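Local atomic coordinates of extracellular protein containing a SCP domain (Bacillus anthracis, PDB entry 4IFA), a protein that is of unknown function but is probably secreted, joining a CAP-associated N-terminal domain to an SCP domain of the cysteine-rich secretory protein family. Residues A[48-51]-A[52-55]; A[59-62]-A[63-67]; A[115-118]-A[119-122]; A[182-185]-A[186-189]. All blocks are in the same frame, centred on the assembly; numbering follows the deposited sequence. Where two conformers were deposited one is given.

Contact 1: A[48-51]-A[52-55]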
loop_
_atom_site.group_PDB
_atom_site.type_symbol
_atom_site.label_atom_id
_atom_site.label_comp_id
_atom_site.label_asym_id
_atom_site.label_seq_id
_atom_site.Cartn_x
_atom_site.Cartn_y
_atom_site.Cartn_z
ATOM N N SER A 48 -10.334 -4.976 -23.495
ATOM C CA SER A 48 -10.528 -4.266 -22.229
ATOM C C SER A 48 -9.350 -3.360 -21.890
ATOM O O SER A 48 -8.187 -3.727 -22.078
ATOM C CB SER A 48 -10.790 -5.246 -21.082
ATOM O OG SER A 48 -9.684 -6.086 -20.844
ATOM N N ASP A 49 -9.665 -2.173 -21.377
ATOM C CA ASP A 49 -8.657 -1.201 -20.972
ATOM C C ASP A 49 -7.945 -1.724 -19.729
ATOM O O ASP A 49 -8.524 -2.456 -18.914
ATOM C CB ASP A 49 -9.291 0.152 -20.624
ATOM C CG ASP A 49 -9.718 0.940 -21.836
ATOM O OD1 ASP A 49 -9.608 0.449 -22.982
ATOM O OD2 ASP A 49 -10.180 2.075 -21.626
ATOM N N THR A 50 -6.686 -1.343 -19.618
ATOM C CA THR A 50 -5.876 -1.688 -18.466
ATOM C C THR A 50 -6.011 -0.590 -17.415
ATOM O O THR A 50 -6.519 0.504 -17.694
ATOM C CB THR A 50 -4.403 -1.742 -18.835
ATOM O OG1 THR A 50 -4.044 -0.464 -19.357
ATOM C CG2 THR A 50 -4.120 -2.833 -19.916
ATOM N N VAL A 51 -5.556 -0.878 -16.210
ATOM C CA VAL A 51 -5.501 0.119 -15.128
ATOM C C VAL A 51 -4.715 1.340 -15.619
ATOM O O VAL A 51 -5.169 2.475 -15.458
ATOM C CB VAL A 51 -4.827 -0.466 -13.881
ATOM C CG1 VAL A 51 -4.491 0.625 -12.888
ATOM C CG2 VAL A 51 -5.694 -1.537 -13.288
ATOM N N LEU A 52 -3.549 1.142 -16.220
ATOM C CA LEU A 52 -2.752 2.283 -16.722
ATOM C C LEU A 52 -3.528 3.135 -17.724
ATOM O O LEU A 52 -3.423 4.386 -17.695
ATOM C CB LEU A 52 -1.415 1.834 -17.310
ATOM C CG LEU A 52 -0.559 2.938 -17.904
ATOM C CD1 LEU A 52 -0.260 4.050 -16.893
ATOM C CD2 LEU A 52 0.745 2.279 -18.394
ATOM N N ASN A 53 -4.299 2.489 -18.609
ATOM C CA ASN A 53 -5.133 3.202 -19.603
ATOM C C ASN A 53 -6.119 4.163 -18.945
ATOM O O ASN A 53 -6.560 5.124 -19.582
ATOM C CB ASN A 53 -5.994 2.236 -20.471
ATOM C CG ASN A 53 -5.215 1.370 -21.467
ATOM O OD1 ASN A 53 -5.743 0.310 -21.883
ATOM N ND2 ASN A 53 -4.023 1.803 -21.897
HETATM N N MSE A 54 -6.498 3.896 -17.691
HETATM C CA MSE A 54 -7.449 4.768 -16.991
HETATM C C MSE A 54 -6.805 6.067 -16.472
HETATM O O MSE A 54 -7.501 7.081 -16.251
HETATM C CB MSE A 54 -8.099 4.022 -15.833
HETATM C CG MSE A 54 -8.610 2.628 -16.194
HETATM SE SE MSE A 54 -9.946 2.673 -17.599
HETATM C CE MSE A 54 -10.990 3.522 -16.541
ATOM N N ILE A 55 -5.492 6.051 -16.278
ATOM C CA ILE A 55 -4.781 7.196 -15.730
ATOM C C ILE A 55 -4.879 8.351 -16.713
ATOM O O ILE A 55 -4.534 8.214 -17.909
ATOM C CB ILE A 55 -3.286 6.892 -15.410
ATOM C CG1 ILE A 55 -3.110 5.703 -14.462
ATOM C CG2 ILE A 55 -2.610 8.138 -14.814
ATOM C CD1 ILE A 55 -3.606 5.935 -13.056
#
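The backbone coming through Thr50 turns into the short helix 51-54, where Met54 N bonds to Val51 O at 3.0 Å and, weakly, to Thr50 O. Thr50 and Asn53 close this start as a capping box. In one direction Thr50 OG1 accepts Asn53 N at 3.1 Å; in the other the Asn53 amide returns over the Thr50 backbone, and OD1 takes the N-H of Thr50 at 3.0 Å along a nearly straight line (172°). That N-H comes from above the amide plane, 47° out of it, and not on a lone pair. The torsion of Thr50 (chi1 58°) sets OG1 between its own N and carbonyl carbon, facing the first helical turn. Beside the box, the Asp49 carboxylate stands roughly perpendicular to the Asn53 amide, with Asp49 CB 4.0 Å from SE of selenomethionine Met54. Asp49 sends its OD2 to Lys65 of helix 59-66. On the inner side Val51 packs on Phe94 and Tyr182 of the sheet. Each capping residue thus satisfies the other's backbone N-H, so two N-H groups at the helix start that lack a preceding helical carbonyl are paired, and the bond to OD1 restrains the turn of the Asn53 amide.

Contact 2: A[59-62]-A[63-67]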
loop_
_atom_site.group_PDB
_atom_site.type_symbol
_atom_site.label_atom_id
_atom_site.label_comp_id
_atom_site.label_asym_id
_atom_site.label_seq_id
_atom_site.Cartn_x
_atom_site.Cartn_y
_atom_site.Cartn_z
ATOM N N SER A 59 -13.498 10.201 -14.303
ATOM C CA SER A 59 -14.117 9.244 -13.411
ATOM C C SER A 59 -15.319 8.578 -14.033
ATOM O O SER A 59 -15.635 7.459 -13.688
ATOM C CB SER A 59 -14.437 9.868 -12.065
ATOM O OG SER A 59 -15.264 10.984 -12.207
ATOM N N GLU A 60 -16.052 9.282 -14.899
ATOM C CA GLU A 60 -17.128 8.633 -15.630
ATOM C C GLU A 60 -16.649 7.428 -16.434
ATOM O O GLU A 60 -17.351 6.408 -16.509
ATOM C CB GLU A 60 -17.784 9.630 -16.582
ATOM C CG GLU A 60 -18.892 9.045 -17.493
ATOM C CD GLU A 60 -19.506 10.038 -18.484
ATOM O OE1 GLU A 60 -19.472 11.274 -18.258
ATOM O OE2 GLU A 60 -20.048 9.547 -19.496
ATOM N N ASN A 61 -15.466 7.560 -17.049
ATOM C CA ASN A 61 -14.818 6.469 -17.804
ATOM C C ASN A 61 -14.462 5.307 -16.856
ATOM O O ASN A 61 -14.731 4.148 -17.166
ATOM C CB ASN A 61 -13.584 7.020 -18.547
ATOM C CG ASN A 61 -12.878 5.981 -19.401
ATOM O OD1 ASN A 61 -13.457 5.404 -20.320
ATOM N ND2 ASN A 61 -11.607 5.733 -19.075
ATOM N N LEU A 62 -13.955 5.633 -15.675
ATOM C CA LEU A 62 -13.584 4.612 -14.692
ATOM C C LEU A 62 -14.851 3.888 -14.255
ATOM O O LEU A 62 -14.906 2.651 -14.295
ATOM C CB LEU A 62 -12.864 5.246 -13.508
ATOM C CG LEU A 62 -12.483 4.302 -12.377
ATOM C CD1 LEU A 62 -11.548 3.143 -12.859
ATOM C CD2 LEU A 62 -11.795 5.084 -11.286
ATOM N N LEU A 63 -15.908 4.652 -13.950
ATOM C CA LEU A 63 -17.176 4.034 -13.526
ATOM C C LEU A 63 -17.735 3.092 -14.616
ATOM O O LEU A 63 -18.213 2.004 -14.324
ATOM C CB LEU A 63 -18.184 5.123 -13.152
ATOM C CG LEU A 63 -19.455 4.703 -12.441
ATOM C CD1 LEU A 63 -19.096 4.027 -11.143
ATOM C CD2 LEU A 63 -20.281 5.926 -12.197
ATOM N N ALA A 64 -17.699 3.530 -15.881
ATOM C CA ALA A 64 -18.169 2.715 -17.005
ATOM C C ALA A 64 -17.421 1.412 -17.226
ATOM O O ALA A 64 -18.037 0.388 -17.531
ATOM C CB ALA A 64 -18.092 3.538 -18.305
ATOM N N LYS A 65 -16.094 1.471 -17.093
ATOM C CA LYS A 65 -15.203 0.349 -17.390
ATOM C C LYS A 65 -15.018 -0.600 -16.199
ATOM O O LYS A 65 -14.914 -1.816 -16.394
ATOM C CB LYS A 65 -13.832 0.885 -17.846
ATOM C CG LYS A 65 -13.788 1.804 -19.085
ATOM C CD LYS A 65 -13.902 1.075 -20.360
ATOM C CE LYS A 65 -14.069 2.018 -21.575
ATOM N NZ LYS A 65 -12.917 2.926 -21.862
ATOM N N TRP A 66 -14.939 -0.047 -14.983
ATOM C CA TRP A 66 -14.723 -0.835 -13.743
ATOM C C TRP A 66 -15.932 -1.078 -12.844
ATOM O O TRP A 66 -15.877 -1.919 -11.937
ATOM C CB TRP A 66 -13.578 -0.206 -12.896
ATOM C CG TRP A 66 -12.336 -1.039 -12.842
ATOM C CD1 TRP A 66 -11.993 -1.914 -11.859
ATOM C CD2 TRP A 66 -11.292 -1.102 -13.829
ATOM N NE1 TRP A 66 -10.830 -2.512 -12.167
ATOM C CE2 TRP A 66 -10.349 -2.036 -13.357
ATOM C CE3 TRP A 66 -11.042 -0.448 -15.040
ATOM C CZ2 TRP A 66 -9.194 -2.373 -14.072
ATOM C CZ3 TRP A 66 -9.882 -0.771 -15.740
ATOM C CH2 TRP A 66 -8.975 -1.704 -15.246
ATOM N N GLY A 67 -17.029 -0.351 -13.059
ATOM C CA GLY A 67 -18.214 -0.431 -12.197
ATOM C C GLY A 67 -18.041 0.403 -10.926
ATOM O O GLY A 67 -17.041 1.113 -10.770
#
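Asn61 and Lys65, one turn apart on helix 59-66, meet through their polar ends: Lys65 NZ lies 3.0 Å from Asn61 OD1, in the carbonyl plane and on a lone pair. Two bends in the lysine chain, at chi2 (-78°) and chi4 (64°), bring the ammonium group back over the preceding turn, while CG passes 3.2 Å from Asn61 O. A chi1 of -178° sends the Asn61 amide out alongside the lysine, where OD1 can meet NZ. The same ammonium group makes a salt bridge to Asp49, so it is held by an amide oxygen of its own helix and a carboxylate from the segment ahead of helix 51-54. Next along the helix, Leu62 CD1 rests 3.9 Å from Trp66 CB, the methyl lying obliquely to the indole. Beneath the two pairs run the main-chain bonds that space them, Lys65 N to Asn61 O at 3.0 Å and Trp66 N to Leu62 O at 2.8 Å. Farther out, the indole meets Tyr84 and Phe94 edge-to-face, and Leu62 packs on Trp82 and Val96. Gly67, with positive phi, then leaves the helix. The arrangement is that of a short amphipathic alpha-helix, with i to i+4 side-chain pairs on two flanks: Leu62 and Trp66 lie against the antiparallel sheet, and on the other flank Asn61 accepts from Lys65, whose ammonium group makes the polar link to Asp49.

Contact 3: A[115-118]-A[119-122]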
loop_
_atom_site.group_PDB
_atom_site.type_symbol
_atom_site.label_atom_id
_atom_site.label_comp_id
_atom_site.label_asym_id
_atom_site.label_seq_id
_atom_site.Cartn_x
_atom_site.Cartn_y
_atom_site.Cartn_z
ATOM N N PRO A 115 4.301 -3.653 -19.456
ATOM C CA PRO A 115 4.974 -4.876 -19.954
ATOM C C PRO A 115 5.410 -5.884 -18.927
ATOM O O PRO A 115 6.122 -6.818 -19.272
ATOM C CB PRO A 115 6.184 -4.302 -20.688
ATOM C CG PRO A 115 6.535 -3.099 -19.796
ATOM C CD PRO A 115 5.248 -2.515 -19.364
ATOM N N TYR A 116 4.910 -5.740 -17.695
ATOM C CA TYR A 116 5.252 -6.615 -16.604
ATOM C C TYR A 116 4.097 -7.562 -16.286
ATOM O O TYR A 116 3.055 -7.529 -16.958
ATOM C CB TYR A 116 5.600 -5.794 -15.348
ATOM C CG TYR A 116 6.495 -4.613 -15.602
ATOM C CD1 TYR A 116 7.807 -4.786 -16.010
ATOM C CD2 TYR A 116 6.002 -3.311 -15.514
ATOM C CE1 TYR A 116 8.633 -3.675 -16.289
ATOM C CE2 TYR A 116 6.823 -2.218 -15.797
ATOM C CZ TYR A 116 8.137 -2.428 -16.172
ATOM O OH TYR A 116 9.000 -1.365 -16.470
ATOM N N TYR A 117 4.305 -8.408 -15.262
ATOM C CA TYR A 117 3.221 -9.183 -14.644
ATOM C C TYR A 117 3.496 -9.248 -13.151
ATOM O O TYR A 117 4.657 -9.253 -12.760
ATOM C CB TYR A 117 3.008 -10.567 -15.235
ATOM C CG TYR A 117 4.166 -11.511 -15.096
ATOM C CD1 TYR A 117 4.184 -12.475 -14.127
ATOM C CD2 TYR A 117 5.184 -11.509 -16.022
ATOM C CE1 TYR A 117 5.219 -13.370 -14.040
ATOM C CE2 TYR A 117 6.231 -12.398 -15.935
ATOM C CZ TYR A 117 6.240 -13.324 -14.949
ATOM O OH TYR A 117 7.297 -14.240 -14.838
ATOM N N ILE A 118 2.444 -9.311 -12.327
ATOM C CA ILE A 118 2.624 -9.470 -10.881
ATOM C C ILE A 118 3.198 -10.868 -10.715
ATOM O O ILE A 118 2.637 -11.839 -11.240
ATOM C CB ILE A 118 1.296 -9.293 -10.133
ATOM C CG1 ILE A 118 0.729 -7.886 -10.337
ATOM C CG2 ILE A 118 1.452 -9.616 -8.664
ATOM C CD1 ILE A 118 1.552 -6.735 -9.722
ATOM N N ASN A 119 4.348 -10.951 -10.009
ATOM C CA ASN A 119 5.179 -12.126 -9.710
ATOM C C ASN A 119 6.485 -12.107 -10.526
ATOM O O ASN A 119 7.368 -12.927 -10.277
ATOM C CB ASN A 119 4.513 -13.488 -10.006
ATOM C CG ASN A 119 3.252 -13.769 -9.225
ATOM O OD1 ASN A 119 2.967 -13.131 -8.238
ATOM N ND2 ASN A 119 2.504 -14.791 -9.697
ATOM N N GLU A 120 6.615 -11.210 -11.479
ATOM C CA GLU A 120 7.804 -11.186 -12.340
ATOM C C GLU A 120 9.079 -10.933 -11.565
ATOM O O GLU A 120 9.108 -10.111 -10.632
ATOM C CB GLU A 120 7.638 -10.136 -13.442
ATOM C CG GLU A 120 8.681 -10.230 -14.563
ATOM C CD GLU A 120 8.402 -9.341 -15.747
ATOM O OE1 GLU A 120 7.559 -8.442 -15.662
ATOM O OE2 GLU A 120 9.034 -9.615 -16.821
ATOM N N LYS A 121 10.147 -11.627 -11.923
ATOM C CA LYS A 121 11.423 -11.461 -11.279
ATOM C C LYS A 121 12.067 -10.114 -11.583
ATOM O O LYS A 121 12.006 -9.605 -12.716
ATOM C CB LYS A 121 12.392 -12.569 -11.651
ATOM C CG LYS A 121 12.004 -13.987 -11.235
ATOM C CD LYS A 121 11.926 -14.167 -9.727
ATOM C CE LYS A 121 11.918 -15.656 -9.362
ATOM N NZ LYS A 121 11.659 -15.868 -7.933
ATOM N N TYR A 122 12.694 -9.530 -10.551
ATOM C CA TYR A 122 13.381 -8.257 -10.691
ATOM C C TYR A 122 14.349 -8.227 -11.908
ATOM O O TYR A 122 14.389 -7.232 -12.623
ATOM C CB TYR A 122 14.158 -7.936 -9.384
ATOM C CG TYR A 122 14.786 -6.560 -9.356
ATOM C CD1 TYR A 122 14.115 -5.474 -8.843
ATOM C CD2 TYR A 122 16.022 -6.336 -9.911
ATOM C CE1 TYR A 122 14.674 -4.231 -8.801
ATOM C CE2 TYR A 122 16.602 -5.084 -9.890
ATOM C CZ TYR A 122 15.892 -4.012 -9.384
ATOM O OH TYR A 122 16.476 -2.756 -9.346
HETATM O O HOH W 1 10.238 -13.479 -14.303
#
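Glu120 closes a type II beta turn that runs from Tyr117 to Glu120, its N bonded to Tyr117 O at 3.1 Å, and then sends its side chain back beneath the Tyr117 ring. CB sits over the face of that ring, 3.7 Å from the centroid and only 13° off the normal, a CH-pi contact. CG follows to 3.5 Å from Tyr117 CE2. Because the chain is extended beyond CG, CD stays near Tyr117 CE2 and CD2, 3.8 Å from CE2, and the carboxylate lies just 22° from the ring plane. At the tip the oxygens part: OE2 goes to a salt bridge with Lys128 of helix 122-128, while OE1 turns to the backbone where the turn begins, 3.1 Å from Tyr116 CA. There it accepts Tyr117 N at 3.3 Å, from above the carboxylate plane, and lies at the edge of the Tyr116 ring. A chi1 of 62° places the Tyr117 ring between its own N and carbonyl carbon, folded over the turn. Asn119, at a turn corner with positive phi, extends its ND2 to Glu109. One water bridges Tyr117 OH, at 3.1 Å, and Lys121 N, from which it accepts at 3.0 Å.

Contact 4: A[182-185]-A[186-189]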
loop_
_atom_site.group_PDB
_atom_site.type_symbol
_atom_site.label_atom_id
_atom_site.label_comp_id
_atom_site.label_asym_id
_atom_site.label_seq_id
_atom_site.Cartn_x
_atom_site.Cartn_y
_atom_site.Cartn_z
ATOM N N TYR A 182 0.865 3.527 -10.058
ATOM C CA TYR A 182 0.948 4.477 -11.129
ATOM C C TYR A 182 0.640 5.859 -10.556
ATOM O O TYR A 182 -0.250 5.976 -9.716
ATOM C CB TYR A 182 -0.102 4.190 -12.193
ATOM C CG TYR A 182 0.094 2.844 -12.876
ATOM C CD1 TYR A 182 1.181 2.620 -13.692
ATOM C CD2 TYR A 182 -0.840 1.820 -12.743
ATOM C CE1 TYR A 182 1.371 1.387 -14.334
ATOM C CE2 TYR A 182 -0.684 0.623 -13.389
ATOM C CZ TYR A 182 0.403 0.402 -14.202
ATOM O OH TYR A 182 0.547 -0.817 -14.837
HETATM N N MSE A 183 1.405 6.852 -10.986
HETATM C CA MSE A 183 1.198 8.233 -10.533
HETATM C C MSE A 183 1.453 9.230 -11.618
HETATM O O MSE A 183 2.401 9.071 -12.373
HETATM C CB MSE A 183 2.198 8.549 -9.417
HETATM C CG MSE A 183 2.044 7.733 -8.154
HETATM SE SE MSE A 183 3.468 8.152 -6.808
HETATM C CE MSE A 183 4.831 7.076 -7.618
ATOM N N ASP A 184 0.619 10.265 -11.708
ATOM C CA ASP A 184 0.914 11.395 -12.587
ATOM C C ASP A 184 2.006 12.254 -11.885
ATOM O O ASP A 184 2.408 11.971 -10.740
ATOM C CB ASP A 184 -0.368 12.188 -12.989
ATOM C CG ASP A 184 -1.079 12.860 -11.821
ATOM O OD1 ASP A 184 -0.608 12.830 -10.660
ATOM O OD2 ASP A 184 -2.155 13.447 -12.083
ATOM N N ASP A 185 2.524 13.272 -12.578
ATOM C CA ASP A 185 3.599 14.094 -12.005
ATOM C C ASP A 185 3.224 14.713 -10.646
ATOM O O ASP A 185 4.002 14.672 -9.682
ATOM C CB ASP A 185 3.946 15.263 -12.932
ATOM C CG ASP A 185 4.626 14.848 -14.249
ATOM O OD1 ASP A 185 4.970 13.674 -14.476
ATOM O OD2 ASP A 185 4.840 15.762 -15.076
ATOM N N GLU A 186 2.024 15.281 -10.584
ATOM C CA GLU A 186 1.535 15.972 -9.379
ATOM C C GLU A 186 1.480 15.002 -8.194
ATOM O O GLU A 186 1.925 15.304 -7.083
ATOM C CB GLU A 186 0.157 16.606 -9.642
ATOM C CG GLU A 186 0.010 17.518 -10.909
ATOM C CD GLU A 186 0.658 18.898 -10.829
ATOM O OE1 GLU A 186 0.276 19.707 -9.949
ATOM O OE2 GLU A 186 1.497 19.207 -11.715
ATOM N N THR A 187 0.980 13.791 -8.426
ATOM C CA THR A 187 0.920 12.822 -7.360
ATOM C C THR A 187 2.309 12.395 -6.873
ATOM O O THR A 187 2.516 12.205 -5.681
ATOM C CB THR A 187 0.078 11.598 -7.774
ATOM O OG1 THR A 187 -1.237 12.053 -8.148
ATOM C CG2 THR A 187 -0.009 10.580 -6.646
ATOM N N LEU A 188 3.257 12.184 -7.799
ATOM C CA LEU A 188 4.621 11.791 -7.415
ATOM C C LEU A 188 5.280 12.833 -6.484
ATOM O O LEU A 188 5.936 12.504 -5.487
ATOM C CB LEU A 188 5.474 11.616 -8.685
ATOM C CG LEU A 188 6.978 11.339 -8.491
ATOM C CD1 LEU A 188 7.232 10.033 -7.796
ATOM C CD2 LEU A 188 7.714 11.393 -9.845
ATOM N N LEU A 189 5.092 14.088 -6.810
ATOM C CA LEU A 189 5.674 15.172 -6.009
ATOM C C LEU A 189 5.064 15.271 -4.593
ATOM O O LEU A 189 5.763 15.600 -3.651
ATOM C CB LEU A 189 5.585 16.487 -6.776
ATOM C CG LEU A 189 6.430 16.477 -8.063
ATOM C CD1 LEU A 189 6.149 17.676 -8.921
ATOM C CD2 LEU A 189 7.924 16.383 -7.747
#
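Asp184 OD1 is gripped twice by Thr187, by the hydroxyl OG1 at 2.7 Å and by the backbone N at 2.9 Å. The two donors arrive from opposite faces of the carboxylate plane: the N-H lies nearly in line with the C-O bond, whereas the hydroxyl comes in on the syn side, 32° out of plane. With chi1 at 64°, the carboxylate of Asp184 is tucked between its own N and carbonyl carbon and swings over the first turn of helix 185-191, as an N-cap residue does. Thr187 completes the clasp by setting OG1 anti to its carbonyl carbon (chi1 -57°), which turns CG2 the other way, to 3.8 Å from Met183 CG. Selenomethionine Met183, the last residue of strand 176-183, runs its chain along the inner side of this turn; SE passes 3.9 Å from Leu188 CA and CE ends 3.8 Å from Leu188 CD1, the two side chains crossing at about a right angle. Main-chain bonds carry the helix onward, Leu188 N to Asp184 O at 3.1 Å and Leu189 N to Asp185 O at 3.1 Å. Two neighbouring acids have partners of their own: Asp185 OD1 accepts from Trp165, and Glu186 forms a salt bridge with Arg139 of strand 134-139. The Asp184 charge therefore faces the N-H groups at the amino end of the helix, where the helix dipole would be expected to stabilise the ionised form, and the double grip on OD1 fixes the carboxylate's rotation at the strand-to-helix junction.

All four contacts are local, two helix caps, one helical turn and one beta turn, and they follow in series, none nested in or crossing another. From the N terminus, contact 1 starts helix 51-54, and contact 2 spans the next helix, 59-66. These two touch, through a salt bridge and through Met54 CE against Leu62, and together they lie on the seven-stranded antiparallel sheet. Contact 3 comes after strand 100-106 and leads into helix 122-128; its nearest atoms are about 7 Å from contact 1. Contact 4 ends strand 176-183 and starts helix 185-191. Its Tyr182 packs against Leu52 and Ile55, joining strand 176-183 to contact 1.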